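Long-range contacts in berberine bridge enzyme-like 28 (Arabidopsis thaliana, PDB 5D79), which is a secreted, FAD-dependent oxidoreductase of the berberine bridge enzyme family, involved in adaptation to salt stress: residues 254-259 / 324-329; 301-306 / 340-345. All blocks are in the same frame, centred on the assembly; numbering follows the deposited sequence.

Contact 1 (254-259 / 324-329); sequences TVFKVQ and LGLEKE
CD1 of Leu326 is shared between Val258 and Phe256, while CD2 meets Phe256 alone; the side chains that meet are all apolar, and no hydrogen bond joins the segments. Leu326 CD2 lies over one face of the Phe256 ring, 4.0 Å from Phe256 CG, and Leu326 CD1 is 4.0 Å from Phe256 CB. Phe256 CB points toward 324-329, and chi1 65° places CG between the backbone N and the carbonyl carbon, so that the ring lies across the approach of Leu326; the two side chains cross at about a right angle. Leu324 CD2 reaches Phe256 CE2 obliquely, at 4.2 Å.

Among the aliphatic pairs, the tightest is Val258 CG2 with Leu326 CD1, at 3.6 Å. The other branch of Val258, CG1, runs alongside Leu324 in the opposite sense, 4.1 Å from Leu324 CD1. An alanine in place of Leu326 would lose both methyls, which is likely to open a gap over the Phe256 face and beside Val258 CG2.

After the loop the chain pairs with 254-259 as outermost strand 331-334, through backbone hydrogen bonds of Val255 with Glu332 and Lys257 with Gly330. The arrangement is a helix-to-strand connection folded over one face of an antiparallel sheet.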
# COMPACT_ATOMS: atom_id res chain seq x y z
N THR A 254 21.04 -1.17 12.01
CA THR A 254 20.85 -2.29 12.91
C THR A 254 19.40 -2.76 12.91
O THR A 254 18.50 -1.97 13.20
CB THR A 254 21.25 -1.93 14.36
OG1 THR A 254 22.59 -1.43 14.39
CG2 THR A 254 21.16 -3.13 15.26
N VAL A 255 19.20 -4.05 12.60
CA VAL A 255 17.90 -4.69 12.82
C VAL A 255 17.92 -5.56 14.09
O VAL A 255 18.98 -5.93 14.59
CB VAL A 255 17.47 -5.55 11.61
CG1 VAL A 255 17.37 -4.70 10.35
CG2 VAL A 255 18.41 -6.76 11.41
N PHE A 256 16.73 -5.87 14.60
CA PHE A 256 16.59 -6.72 15.79
C PHE A 256 15.26 -7.47 15.82
O PHE A 256 14.25 -7.04 15.26
CB PHE A 256 16.74 -5.89 17.07
CG PHE A 256 15.66 -4.85 17.28
CD1 PHE A 256 15.80 -3.57 16.76
CD2 PHE A 256 14.52 -5.15 18.03
CE1 PHE A 256 14.82 -2.62 16.97
CE2 PHE A 256 13.54 -4.20 18.23
CZ PHE A 256 13.69 -2.94 17.70
N LYS A 257 15.26 -8.61 16.49
CA LYS A 257 14.05 -9.41 16.61
C LYS A 257 14.01 -9.97 18.01
O LYS A 257 15.02 -10.45 18.53
CB LYS A 257 14.03 -10.53 15.56
CG LYS A 257 12.78 -11.40 15.58
CD LYS A 257 12.74 -12.35 14.39
CE LYS A 257 12.70 -11.58 13.06
NZ LYS A 257 12.75 -12.43 11.83
N VAL A 258 12.85 -9.85 18.65
CA VAL A 258 12.63 -10.49 19.93
C VAL A 258 11.29 -11.22 19.88
O VAL A 258 10.29 -10.67 19.44
CB VAL A 258 12.64 -9.47 21.09
CG1 VAL A 258 12.09 -10.11 22.36
CG2 VAL A 258 14.04 -8.93 21.31
N GLN A 259 11.30 -12.47 20.31
CA GLN A 259 10.11 -13.30 20.28
C GLN A 259 9.60 -13.54 21.70
O GLN A 259 10.37 -13.81 22.61
CB GLN A 259 10.40 -14.63 19.58
CG GLN A 259 9.18 -15.46 19.29
CD GLN A 259 9.41 -16.93 19.52
OE1 GLN A 259 10.29 -17.32 20.29
NE2 GLN A 259 8.62 -17.77 18.85
N LEU A 324 11.43 -5.03 26.96
CA LEU A 324 11.61 -5.91 25.81
C LEU A 324 12.74 -6.93 26.05
O LEU A 324 12.68 -8.05 25.56
CB LEU A 324 11.89 -5.11 24.54
CG LEU A 324 11.65 -5.96 23.30
CD1 LEU A 324 10.24 -6.53 23.32
CD2 LEU A 324 11.91 -5.22 22.00
N GLY A 325 13.75 -6.52 26.81
CA GLY A 325 14.84 -7.40 27.16
C GLY A 325 15.78 -7.66 26.01
O GLY A 325 16.40 -8.72 25.93
N LEU A 326 15.89 -6.68 25.10
CA LEU A 326 16.78 -6.78 23.94
C LEU A 326 18.24 -6.85 24.35
O LEU A 326 18.71 -6.05 25.16
CB LEU A 326 16.59 -5.59 23.00
CG LEU A 326 17.45 -5.67 21.75
CD1 LEU A 326 16.99 -6.85 20.93
CD2 LEU A 326 17.35 -4.40 20.93
N GLU A 327 18.95 -7.82 23.77
CA GLU A 327 20.39 -7.95 23.98
C GLU A 327 21.08 -8.07 22.64
O GLU A 327 20.42 -8.23 21.62
CB GLU A 327 20.70 -9.15 24.87
CG GLU A 327 20.29 -8.92 26.32
CD GLU A 327 20.64 -10.09 27.22
OE1 GLU A 327 19.73 -10.55 27.94
OE2 GLU A 327 21.81 -10.53 27.22
N LYS A 328 22.41 -8.00 22.63
CA LYS A 328 23.18 -7.98 21.38
C LYS A 328 22.85 -9.15 20.45
O LYS A 328 22.91 -9.03 19.22
CB LYS A 328 24.66 -7.98 21.67
CG LYS A 328 25.43 -6.98 20.84
CD LYS A 328 25.84 -7.54 19.50
CE LYS A 328 26.79 -6.59 18.78
NZ LYS A 328 27.64 -7.27 17.76
N GLU A 329 22.51 -10.28 21.05
CA GLU A 329 22.29 -11.50 20.32
C GLU A 329 21.04 -11.40 19.48
O GLU A 329 20.89 -12.10 18.48
CB GLU A 329 22.21 -12.68 21.29
CG GLU A 329 23.55 -13.05 21.88
CD GLU A 329 24.07 -12.08 22.94
OE1 GLU A 329 23.28 -11.55 23.73
OE2 GLU A 329 25.31 -11.88 22.99

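Contact 2 (301-306 / 340-345); sequences LFTGLY and VLWFAD
Phe343 turns the edge of its ring to the backbone of Gly304: the carbonyl carbon C of Gly304 lies in the ring plane, 3.7 Å from CZ of Phe343. One face of this phenyl ring is taken by its chain neighbour, since CE3 of Trp342 sits 3.7 Å above the plane, over the ring centre. The indole therefore presents an edge to the phenyl face, with CG of Phe343 lying in the indole plane. At another part of the indole edge, CB of Thr303 approaches near the plane, 4.1 Å from CZ3 of Trp342.

The remaining approaches to the phenyl ring are oblique. CE1 of Phe343 is 3.9 Å from OG1 of Thr303, and CE2 of Phe343 is 3.8 Å from CB of Leu305. Thr303 thus divides its atoms between the two rings: a chi1 of 56° sets OG1 between the backbone N and the carbonyl carbon, on the phenyl side, while CG2 comes within 4.2 Å of CH2 of Trp342. Gly304 meets the phenyl with backbone alone, and a side chain there would point away from the helix.

Trp342 and Phe343 lie in the last turn of helix 336-343, which ends in a Schellman motif: Asp345, at positive phi (68°), is its C-prime residue, and its N bonds to O of Trp342 at 3.0 Å. Beyond the segments, Lys257 makes a cation-pi contact with Trp342, and Val255 also packs against the indole. The Phe343 side chain is about 9 Å from the bound FAD, near the cofactor without contacting it. This is a helix packed on one face of an antiparallel sheet, an alpha+beta arrangement consistent with the substrate-binding domain of berberine bridge enzymes.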
# COMPACT_ATOMS: atom_id res chain seq x y z
N LEU A 301 5.80 -10.93 18.04
CA LEU A 301 7.07 -10.71 17.36
C LEU A 301 7.40 -9.22 17.32
O LEU A 301 6.74 -8.44 16.63
CB LEU A 301 7.00 -11.30 15.95
CG LEU A 301 8.30 -11.68 15.26
CD1 LEU A 301 8.98 -12.85 15.98
CD2 LEU A 301 8.02 -12.01 13.80
N PHE A 302 8.42 -8.82 18.07
CA PHE A 302 8.92 -7.46 18.05
C PHE A 302 10.14 -7.34 17.14
O PHE A 302 11.21 -7.86 17.46
CB PHE A 302 9.27 -7.01 19.45
CG PHE A 302 8.16 -7.21 20.43
CD1 PHE A 302 7.19 -6.23 20.59
CD2 PHE A 302 8.07 -8.37 21.17
CE1 PHE A 302 6.15 -6.41 21.49
CE2 PHE A 302 7.04 -8.56 22.06
CZ PHE A 302 6.07 -7.57 22.22
N THR A 303 9.96 -6.67 16.01
CA THR A 303 11.03 -6.47 15.05
C THR A 303 11.24 -4.98 14.83
O THR A 303 10.33 -4.17 14.99
CB THR A 303 10.72 -7.15 13.71
OG1 THR A 303 9.47 -6.66 13.20
CG2 THR A 303 10.62 -8.62 13.90
N GLY A 304 12.46 -4.61 14.47
CA GLY A 304 12.76 -3.21 14.34
C GLY A 304 13.98 -2.88 13.51
O GLY A 304 14.81 -3.74 13.24
N LEU A 305 14.05 -1.63 13.10
CA LEU A 305 15.15 -1.11 12.32
C LEU A 305 15.65 0.15 13.01
O LEU A 305 14.89 1.08 13.26
CB LEU A 305 14.71 -0.81 10.88
CG LEU A 305 15.73 -0.04 10.04
CD1 LEU A 305 16.92 -0.89 9.76
CD2 LEU A 305 15.12 0.46 8.76
N TYR A 306 16.92 0.15 13.36
CA TYR A 306 17.52 1.32 13.97
C TYR A 306 18.51 1.94 12.99
O TYR A 306 19.39 1.24 12.48
CB TYR A 306 18.19 0.94 15.29
CG TYR A 306 18.85 2.11 15.97
CD1 TYR A 306 18.10 3.11 16.57
CD2 TYR A 306 20.23 2.21 16.02
CE1 TYR A 306 18.70 4.17 17.20
CE2 TYR A 306 20.84 3.27 16.64
CZ TYR A 306 20.08 4.24 17.23
OH TYR A 306 20.70 5.29 17.85
N VAL A 340 16.13 -4.57 3.96
CA VAL A 340 14.98 -4.77 3.09
C VAL A 340 14.71 -6.27 2.87
O VAL A 340 13.58 -6.74 2.99
CB VAL A 340 15.17 -4.06 1.72
CG1 VAL A 340 14.08 -4.45 0.74
CG2 VAL A 340 15.23 -2.54 1.89
N LEU A 341 15.75 -7.03 2.55
CA LEU A 341 15.60 -8.47 2.41
C LEU A 341 15.17 -9.07 3.74
O LEU A 341 14.39 -10.01 3.80
CB LEU A 341 16.90 -9.13 1.94
CG LEU A 341 17.24 -9.19 0.45
CD1 LEU A 341 17.50 -7.81 -0.08
CD2 LEU A 341 18.46 -10.05 0.24
N TRP A 342 15.70 -8.50 4.81
CA TRP A 342 15.44 -9.00 6.14
C TRP A 342 13.95 -8.90 6.42
O TRP A 342 13.30 -9.89 6.74
CB TRP A 342 16.25 -8.20 7.16
CG TRP A 342 16.36 -8.82 8.52
CD1 TRP A 342 17.28 -9.77 8.93
CD2 TRP A 342 15.57 -8.52 9.66
NE1 TRP A 342 17.08 -10.06 10.25
CE2 TRP A 342 16.04 -9.31 10.73
CE3 TRP A 342 14.50 -7.65 9.88
CZ2 TRP A 342 15.47 -9.26 12.00
CZ3 TRP A 342 13.93 -7.60 11.15
CH2 TRP A 342 14.42 -8.40 12.19
N PHE A 343 13.41 -7.70 6.27
CA PHE A 343 12.00 -7.49 6.57
C PHE A 343 11.12 -8.21 5.56
O PHE A 343 9.98 -8.56 5.88
CB PHE A 343 11.67 -6.00 6.61
CG PHE A 343 11.91 -5.37 7.94
CD1 PHE A 343 11.00 -5.53 8.97
CD2 PHE A 343 13.05 -4.62 8.17
CE1 PHE A 343 11.22 -4.96 10.19
CE2 PHE A 343 13.28 -4.04 9.39
CZ PHE A 343 12.36 -4.21 10.41
N ALA A 344 11.63 -8.46 4.37
CA ALA A 344 10.86 -9.19 3.36
C ALA A 344 10.96 -10.71 3.54
O ALA A 344 10.54 -11.46 2.67
CB ALA A 344 11.31 -8.79 1.98
N ASP A 345 11.53 -11.16 4.66
CA ASP A 345 11.56 -12.57 5.07
C ASP A 345 12.40 -13.51 4.21
O ASP A 345 12.12 -14.71 4.14
CB ASP A 345 10.14 -13.14 5.13
CG ASP A 345 9.46 -12.82 6.43
OD1 ASP A 345 10.02 -13.15 7.49
OD2 ASP A 345 8.36 -12.22 6.39

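How the contacts relate
The centres of contacts 1 and 2 lie 11 Å apart, and their segments alternate along the chain: 254-259, 301-306, 324-329, 340-345. Strands 253-260 and 298-306 are antiparallel neighbours in one sheet, joined by probable hydrogen bonds such as Val258 N to Phe302 O at 2.8 Å. Successive residues of 254-259 serve opposite faces: Phe256 and Val258 point to the loop of contact 1, whereas Val255 meets the helix of contact 2, its CG2 being 3.5 Å from CE2 of Trp342. The chain thus passes from one face, through edge strand 331-334, to helix 336-343 on the other, and the sheet is sandwiched, with contact 2 on the side nearer the FAD.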